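Local coordinates for DegV family protein (PDB 2DT8), which binds fatty acids such as palmitic acid and also carries a zinc ion, at residues K206-W218 against A240-V252. Residues are numbered along the deposited sequence; the frame is centred on the assembly and turned at random.
Sequences KAREEILKAFRAW and ALRQEVLASGLPV
Phe215 and Leu250 pack most tightly here. Leu250 CD1 reaches Phe215 CE2 at 3.3 Å, the two side chains running past each other in opposite directions. Val245 divides its branches. CG1 goes to the Phe215 ring, and CG2 meets Leu212 CD1 at 3.8 Å. With Phe215 CG anti to the backbone N, chi1 -179° brings the ring against Val245 and Leu250, and Val252 CG2 lies at its edge. Ile211 CG2 meets Leu241 CD1 at 4.0 Å.

The more exposed side is polar, joined by ionic and hydrogen bonds rather than close apolar packing. Arg208 NE forms a salt bridge with Glu244 OE1 at 2.8 Å; OE1 lies nearly in the guanidinium plane, while NE comes from above the carboxylate plane. Ala240 CB covers one guanidinium face, and Arg208 NH1 pairs with Glu204. A leucine in place of this arginine would probably leave Glu244 and Glu204 without their shared positive partner. At the other end, exposed Arg216 NH2 bonds Ser248 O at 2.9 Å, on a carbonyl lone pair. Ser248 OG accepts from Leu250 N, forming an ST turn.

Helix segments 206-218 and 240-247 cross at -38°. Phe275 of strand 273-279 touches Ile211, Phe215, Leu241 and Val245, so the pair packs against the four-stranded mixed sheet. The turn after Ser248 leads into strand 252-259, at one edge of that sheet.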
ATOM      1  N   LYS A 206      -4.181  23.769  -2.578  1.00 11.57           N
ATOM      2  CA  LYS A 206      -2.809  23.960  -3.009  1.00 11.46           C
ATOM      3  C   LYS A 206      -1.996  22.653  -2.898  1.00 12.78           C
ATOM      4  O   LYS A 206      -1.099  22.345  -3.673  1.00 11.08           O
ATOM      5  CB  LYS A 206      -2.050  25.158  -2.324  1.00 14.19           C
ATOM      6  CG  LYS A 206      -2.475  26.532  -2.825  1.00 23.86           C
ATOM      7  CD  LYS A 206      -1.731  27.659  -2.138  1.00 30.03           C
ATOM      8  CE  LYS A 206      -2.208  28.989  -2.689  1.00 31.46           C
ATOM      9  NZ  LYS A 206      -2.281  28.913  -4.176  1.00 32.72           N
ATOM     10  N   ALA A 207      -2.398  21.912  -1.851  1.00 11.42           N
ATOM     11  CA  ALA A 207      -1.786  20.609  -1.674  1.00  9.78           C
ATOM     12  C   ALA A 207      -2.026  19.674  -2.870  1.00 10.90           C
ATOM     13  O   ALA A 207      -1.120  18.987  -3.368  1.00 10.33           O
ATOM     14  CB  ALA A 207      -2.311  19.898  -0.395  1.00  9.44           C
ATOM     15  N   ARG A 208      -3.261  19.681  -3.355  1.00 10.07           N
ATOM     16  CA  ARG A 208      -3.584  18.876  -4.519  1.00 11.77           C
ATOM     17  C   ARG A 208      -2.820  19.368  -5.748  1.00 13.58           C
ATOM     18  O   ARG A 208      -2.388  18.560  -6.579  1.00 11.23           O
ATOM     19  CB  ARG A 208      -5.090  18.904  -4.779  1.00 14.36           C
ATOM     20  CG  ARG A 208      -5.905  18.274  -3.656  1.00 17.01           C
ATOM     21  CD  ARG A 208      -7.302  17.909  -4.133  1.00 22.68           C
ATOM     22  NE  ARG A 208      -7.975  19.047  -4.751  1.00 27.10           N
ATOM     23  CZ  ARG A 208      -8.578  20.016  -4.074  1.00 26.03           C
ATOM     24  NH1 ARG A 208      -8.602  19.987  -2.750  1.00 30.50           N
ATOM     25  NH2 ARG A 208      -9.154  21.021  -4.720  1.00 33.46           N
ATOM     26  N   GLU A 209      -2.638  20.682  -5.861  1.00 12.88           N
ATOM     27  CA  GLU A 209      -1.915  21.247  -6.995  1.00 11.58           C
ATOM     28  C   GLU A 209      -0.454  20.791  -6.994  1.00 11.58           C
ATOM     29  O   GLU A 209       0.130  20.489  -8.026  1.00 12.41           O
ATOM     30  CB  GLU A 209      -2.083  22.777  -7.019  1.00 14.67           C
ATOM     31  CG  GLU A 209      -3.557  23.182  -7.120  1.00 17.14           C
ATOM     32  CD  GLU A 209      -3.801  24.684  -7.169  1.00 23.16           C
ATOM     33  OE1 GLU A 209      -2.979  25.453  -6.635  1.00 26.59           O
ATOM     34  OE2 GLU A 209      -4.840  25.089  -7.732  1.00 25.41           O
ATOM     35  N   GLU A 210       0.071  20.766  -5.793  1.00  8.93           N
ATOM     36  CA  GLU A 210       1.448  20.344  -5.631  1.00  9.43           C
ATOM     37  C   GLU A 210       1.633  18.851  -5.912  1.00  9.45           C
ATOM     38  O   GLU A 210       2.543  18.433  -6.617  1.00  9.67           O
ATOM     39  CB  GLU A 210       1.996  20.543  -4.145  1.00 11.97           C
ATOM     40  CG  GLU A 210       3.313  19.860  -3.761  1.00 16.19           C
ATOM     41  CD  GLU A 210       4.466  20.194  -4.702  1.00 23.56           C
ATOM     42  OE1 GLU A 210       4.523  21.339  -5.201  1.00 24.58           O
ATOM     43  OE2 GLU A 210       5.325  19.312  -4.932  1.00 22.92           O
ATOM     44  N   ILE A 211       0.582  18.121  -5.705  1.00  6.92           N
ATOM     45  CA  ILE A 211       0.670  16.695  -5.952  1.00  6.67           C
ATOM     46  C   ILE A 211       0.552  16.461  -7.480  1.00  9.79           C
ATOM     47  O   ILE A 211       1.290  15.677  -8.083  1.00  9.81           O
ATOM     48  CB  ILE A 211      -0.511  15.830  -5.279  1.00  4.69           C
ATOM     49  CG1 ILE A 211      -0.246  15.717  -3.774  1.00  7.33           C
ATOM     50  CG2 ILE A 211      -0.652  14.438  -5.912  1.00  7.89           C
ATOM     51  CD1 ILE A 211      -1.408  15.115  -2.999  1.00  8.32           C
ATOM     52  N   LEU A 212      -0.296  17.311  -8.144  1.00  8.61           N
ATOM     53  CA  LEU A 212      -0.459  17.155  -9.593  1.00  9.44           C
ATOM     54  C   LEU A 212       0.776  17.688 -10.342  1.00 10.35           C
ATOM     55  O   LEU A 212       1.160  17.140 -11.382  1.00 10.66           O
ATOM     56  CB  LEU A 212      -1.725  17.875 -10.069  1.00 10.54           C
ATOM     57  CG  LEU A 212      -2.141  17.588 -11.514  1.00 20.09           C
ATOM     58  CD1 LEU A 212      -2.754  16.199 -11.628  1.00 15.29           C
ATOM     59  CD2 LEU A 212      -3.129  18.643 -11.964  1.00 18.45           C
ATOM     60  N   LYS A 213       1.421  18.650  -9.736  1.00  9.52           N
ATOM     61  CA  LYS A 213       2.656  19.166 -10.310  1.00  8.22           C
ATOM     62  C   LYS A 213       3.700  18.045 -10.314  1.00  9.58           C
ATOM     63  O   LYS A 213       4.376  17.817 -11.320  1.00 10.91           O
ATOM     64  CB  LYS A 213       3.172  20.353  -9.487  1.00 12.72           C
ATOM     65  CG  LYS A 213       4.541  20.861  -9.930  1.00 16.54           C
ATOM     66  CD  LYS A 213       5.022  22.018  -9.050  1.00 18.24           C
ATOM     67  CE  LYS A 213       6.442  22.440  -9.410  1.00 24.72           C
ATOM     68  NZ  LYS A 213       6.915  23.580  -8.564  1.00 25.38           N
ATOM     69  N   ALA A 214       3.830  17.353  -9.187  1.00  9.74           N
ATOM     70  CA  ALA A 214       4.788  16.255  -9.066  1.00  8.17           C
ATOM     71  C   ALA A 214       4.426  15.133 -10.033  1.00  9.08           C
ATOM     72  O   ALA A 214       5.301  14.536 -10.669  1.00  8.72           O
ATOM     73  CB  ALA A 214       4.801  15.723  -7.636  1.00  7.97           C
ATOM     74  N   PHE A 215       3.133  14.841 -10.139  1.00  7.45           N
ATOM     75  CA  PHE A 215       2.660  13.789 -11.026  1.00  7.12           C
ATOM     76  C   PHE A 215       2.964  14.077 -12.489  1.00  9.83           C
ATOM     77  O   PHE A 215       3.418  13.191 -13.219  1.00  8.58           O
ATOM     78  CB  PHE A 215       1.156  13.590 -10.860  1.00  7.96           C
ATOM     79  CG  PHE A 215       0.591  12.499 -11.724  1.00  6.86           C
ATOM     80  CD1 PHE A 215       1.036  11.185 -11.591  1.00  8.28           C
ATOM     81  CD2 PHE A 215      -0.391  12.781 -12.667  1.00  9.22           C
ATOM     82  CE1 PHE A 215       0.507  10.167 -12.383  1.00 10.35           C
ATOM     83  CE2 PHE A 215      -0.927  11.767 -13.463  1.00  9.99           C
ATOM     84  CZ  PHE A 215      -0.479  10.463 -13.320  1.00  9.87           C
ATOM     85  N   ARG A 216       2.701  15.302 -12.926  1.00 10.70           N
ATOM     86  CA  ARG A 216       2.974  15.662 -14.310  1.00 10.42           C
ATOM     87  C   ARG A 216       4.467  15.517 -14.614  1.00  9.55           C
ATOM     88  O   ARG A 216       4.839  15.017 -15.678  1.00 12.38           O
ATOM     89  CB  ARG A 216       2.516  17.094 -14.594  1.00 13.84           C
ATOM     90  CG  ARG A 216       1.012  17.246 -14.762  1.00 17.24           C
ATOM     91  CD  ARG A 216       0.660  18.702 -15.057  1.00 26.67           C
ATOM     92  NE  ARG A 216      -0.774  18.927 -15.225  1.00 32.11           N
ATOM     93  CZ  ARG A 216      -1.461  18.627 -16.324  1.00 33.22           C
ATOM     94  NH1 ARG A 216      -0.851  18.083 -17.367  1.00 33.81           N
ATOM     95  NH2 ARG A 216      -2.764  18.876 -16.379  1.00 36.11           N
ATOM     96  N   ALA A 217       5.313  15.952 -13.684  1.00 10.94           N
ATOM     97  CA  ALA A 217       6.760  15.846 -13.857  1.00  9.37           C
ATOM     98  C   ALA A 217       7.159  14.377 -13.998  1.00 10.76           C
ATOM     99  O   ALA A 217       7.939  14.019 -14.886  1.00 13.22           O
ATOM    100  CB  ALA A 217       7.481  16.473 -12.676  1.00 12.26           C
ATOM    101  N   TRP A 218       6.624  13.527 -13.126  1.00  9.15           N
ATOM    102  CA  TRP A 218       6.919  12.093 -13.177  1.00  9.00           C
ATOM    103  C   TRP A 218       6.351  11.432 -14.440  1.00  9.36           C
ATOM    104  O   TRP A 218       6.978  10.537 -15.022  1.00  8.82           O
ATOM    105  CB  TRP A 218       6.326  11.384 -11.948  1.00  8.71           C
ATOM    106  CG  TRP A 218       6.408   9.891 -12.019  1.00  8.51           C
ATOM    107  CD1 TRP A 218       7.460   9.106 -11.636  1.00  8.25           C
ATOM    108  CD2 TRP A 218       5.428   9.007 -12.571  1.00  6.47           C
ATOM    109  NE1 TRP A 218       7.192   7.792 -11.916  1.00  7.57           N
ATOM    110  CE2 TRP A 218       5.949   7.696 -12.485  1.00  7.17           C
ATOM    111  CE3 TRP A 218       4.149   9.189 -13.119  1.00  6.70           C
ATOM    112  CZ2 TRP A 218       5.254   6.579 -12.949  1.00  8.20           C
ATOM    113  CZ3 TRP A 218       3.453   8.078 -13.579  1.00  6.83           C
ATOM    114  CH2 TRP A 218       4.006   6.785 -13.484  1.00  7.20           C
ATOM    115  N   ALA A 240     -11.634  14.779  -5.512  1.00 15.52           N
ATOM    116  CA  ALA A 240     -11.220  15.974  -6.235  1.00 17.89           C
ATOM    117  C   ALA A 240      -9.865  15.738  -6.898  1.00 16.49           C
ATOM    118  O   ALA A 240      -9.607  16.197  -8.014  1.00 17.75           O
ATOM    119  CB  ALA A 240     -11.136  17.153  -5.286  1.00 18.63           C
ATOM    120  N   LEU A 241      -9.000  15.017  -6.197  1.00 14.62           N
ATOM    121  CA  LEU A 241      -7.673  14.713  -6.703  1.00 12.70           C
ATOM    122  C   LEU A 241      -7.775  13.801  -7.930  1.00 12.70           C
ATOM    123  O   LEU A 241      -7.104  14.028  -8.938  1.00 12.11           O
ATOM    124  CB  LEU A 241      -6.847  14.049  -5.594  1.00 11.94           C
ATOM    125  CG  LEU A 241      -5.379  13.742  -5.887  1.00 11.22           C
ATOM    126  CD1 LEU A 241      -4.639  15.038  -6.201  1.00 10.93           C
ATOM    127  CD2 LEU A 241      -4.745  13.053  -4.672  1.00  8.14           C
ATOM    128  N   ARG A 242      -8.625  12.779  -7.851  1.00 11.93           N
ATOM    129  CA  ARG A 242      -8.806  11.851  -8.963  1.00 13.22           C
ATOM    130  C   ARG A 242      -9.391  12.575 -10.175  1.00 14.01           C
ATOM    131  O   ARG A 242      -9.019  12.295 -11.312  1.00 15.17           O
ATOM    132  CB  ARG A 242      -9.728  10.696  -8.552  1.00 16.95           C
ATOM    133  CG  ARG A 242      -9.999   9.674  -9.654  1.00 17.53           C
ATOM    134  CD  ARG A 242     -10.840   8.526  -9.112  1.00 20.92           C
ATOM    135  NE  ARG A 242     -11.127   7.494 -10.107  1.00 22.43           N
ATOM    136  CZ  ARG A 242     -12.222   7.457 -10.861  1.00 26.36           C
ATOM    137  NH1 ARG A 242     -13.149   8.396 -10.745  1.00 25.44           N
ATOM    138  NH2 ARG A 242     -12.391   6.473 -11.733  1.00 28.90           N
ATOM    139  N   GLN A 243     -10.309  13.501  -9.927  1.00 14.67           N
ATOM    140  CA  GLN A 243     -10.931  14.257 -11.008  1.00 15.74           C
ATOM    141  C   GLN A 243      -9.890  15.124 -11.716  1.00 16.24           C
ATOM    142  O   GLN A 243      -9.853  15.189 -12.953  1.00 15.62           O
ATOM    143  CB  GLN A 243     -12.071  15.122 -10.452  1.00 18.29           C
ATOM    144  CG  GLN A 243     -13.283  14.294 -10.006  1.00 22.50           C
ATOM    145  CD  GLN A 243     -14.169  15.008  -8.996  1.00 25.08           C
ATOM    146  OE1 GLN A 243     -15.171  14.455  -8.538  1.00 29.06           O
ATOM    147  NE2 GLN A 243     -13.802  16.238  -8.640  1.00 26.42           N
ATOM    148  N   GLU A 244      -9.053  15.804 -10.947  1.00 14.72           N
ATOM    149  CA  GLU A 244      -7.968  16.643 -11.438  1.00 18.01           C
ATOM    150  C   GLU A 244      -6.960  15.785 -12.218  1.00 18.31           C
ATOM    151  O   GLU A 244      -6.633  16.090 -13.368  1.00 19.86           O
ATOM    152  CB  GLU A 244      -7.302  17.377 -10.264  1.00 18.23           C
ATOM    153  CG  GLU A 244      -8.258  18.383  -9.574  1.00 23.57           C
ATOM    154  CD  GLU A 244      -7.647  19.110  -8.382  1.00 31.42           C
ATOM    155  OE1 GLU A 244      -7.234  18.440  -7.407  1.00 25.98           O
ATOM    156  OE2 GLU A 244      -7.585  20.360  -8.421  1.00 37.23           O
ATOM    157  N   VAL A 245      -6.706  14.583 -11.851  1.00 15.91           N
ATOM    158  CA  VAL A 245      -5.800  13.705 -12.582  1.00 14.00           C
ATOM    159  C   VAL A 245      -6.408  13.206 -13.891  1.00 18.20           C
ATOM    160  O   VAL A 245      -5.729  13.167 -14.921  1.00 18.12           O
ATOM    161  CB  VAL A 245      -5.389  12.474 -11.730  1.00 13.81           C
ATOM    162  CG1 VAL A 245      -4.713  11.421 -12.604  1.00 15.95           C
ATOM    163  CG2 VAL A 245      -4.437  12.913 -10.626  1.00 14.08           C
ATOM    164  N   LEU A 246      -7.678  12.809 -13.853  1.00 16.39           N
ATOM    165  CA  LEU A 246      -8.340  12.310 -15.050  1.00 17.44           C
ATOM    166  C   LEU A 246      -8.615  13.423 -16.056  1.00 17.99           C
ATOM    167  O   LEU A 246      -8.876  13.149 -17.226  1.00 20.60           O
ATOM    168  CB  LEU A 246      -9.644  11.593 -14.676  1.00 17.30           C
ATOM    169  CG  LEU A 246      -9.479  10.198 -14.054  1.00 18.56           C
ATOM    170  CD1 LEU A 246     -10.836   9.608 -13.701  1.00 16.63           C
ATOM    171  CD2 LEU A 246      -8.749   9.286 -15.033  1.00 18.54           C
ATOM    172  N   ALA A 247      -8.548  14.670 -15.598  1.00 16.31           N
ATOM    173  CA  ALA A 247      -8.777  15.830 -16.459  1.00 19.61           C
ATOM    174  C   ALA A 247      -7.466  16.536 -16.823  1.00 21.97           C
ATOM    175  O   ALA A 247      -7.471  17.544 -17.531  1.00 21.55           O
ATOM    176  CB  ALA A 247      -9.717  16.810 -15.766  1.00 18.82           C
ATOM    177  N   SER A 248      -6.348  15.998 -16.344  1.00 21.26           N
ATOM    178  CA  SER A 248      -5.035  16.583 -16.600  1.00 20.88           C
ATOM    179  C   SER A 248      -4.584  16.454 -18.053  1.00 20.54           C
ATOM    180  O   SER A 248      -3.658  17.145 -18.485  1.00 24.00           O
ATOM    181  CB  SER A 248      -3.984  15.916 -15.710  1.00 17.45           C
ATOM    182  OG  SER A 248      -3.810  14.566 -16.097  1.00 19.65           O
ATOM    183  N   GLY A 249      -5.227  15.566 -18.800  1.00 17.40           N
ATOM    184  CA  GLY A 249      -4.837  15.357 -20.178  1.00 20.34           C
ATOM    185  C   GLY A 249      -3.745  14.301 -20.275  1.00 22.04           C
ATOM    186  O   GLY A 249      -3.274  13.994 -21.368  1.00 20.41           O
ATOM    187  N   LEU A 250      -3.318  13.763 -19.132  1.00 19.95           N
ATOM    188  CA  LEU A 250      -2.304  12.708 -19.131  1.00 20.11           C
ATOM    189  C   LEU A 250      -3.055  11.423 -19.481  1.00 18.02           C
ATOM    190  O   LEU A 250      -4.257  11.318 -19.233  1.00 18.38           O
ATOM    191  CB  LEU A 250      -1.622  12.605 -17.763  1.00 20.32           C
ATOM    192  CG  LEU A 250      -0.773  13.838 -17.429  1.00 20.82           C
ATOM    193  CD1 LEU A 250      -0.151  13.689 -16.056  1.00 24.19           C
ATOM    194  CD2 LEU A 250       0.309  14.022 -18.484  1.00 22.88           C
ATOM    195  N   PRO A 251      -2.367  10.430 -20.072  1.00 13.45           N
ATOM    196  CA  PRO A 251      -2.995   9.163 -20.464  1.00 14.12           C
ATOM    197  C   PRO A 251      -3.198   8.132 -19.351  1.00 14.94           C
ATOM    198  O   PRO A 251      -2.561   7.079 -19.336  1.00 14.85           O
ATOM    199  CB  PRO A 251      -2.073   8.653 -21.568  1.00 17.09           C
ATOM    200  CG  PRO A 251      -0.727   9.107 -21.089  1.00 15.52           C
ATOM    201  CD  PRO A 251      -0.975  10.503 -20.556  1.00 15.89           C
ATOM    202  N   VAL A 252      -4.107   8.437 -18.432  1.00 11.20           N
ATOM    203  CA  VAL A 252      -4.414   7.549 -17.307  1.00 13.44           C
ATOM    204  C   VAL A 252      -5.541   6.609 -17.731  1.00 13.43           C
ATOM    205  O   VAL A 252      -6.706   7.022 -17.839  1.00 14.84           O
ATOM    206  CB  VAL A 252      -4.838   8.375 -16.074  1.00 13.63           C
ATOM    207  CG1 VAL A 252      -5.088   7.473 -14.877  1.00 11.66           C
ATOM    208  CG2 VAL A 252      -3.747   9.383 -15.756  1.00 12.48           C
TER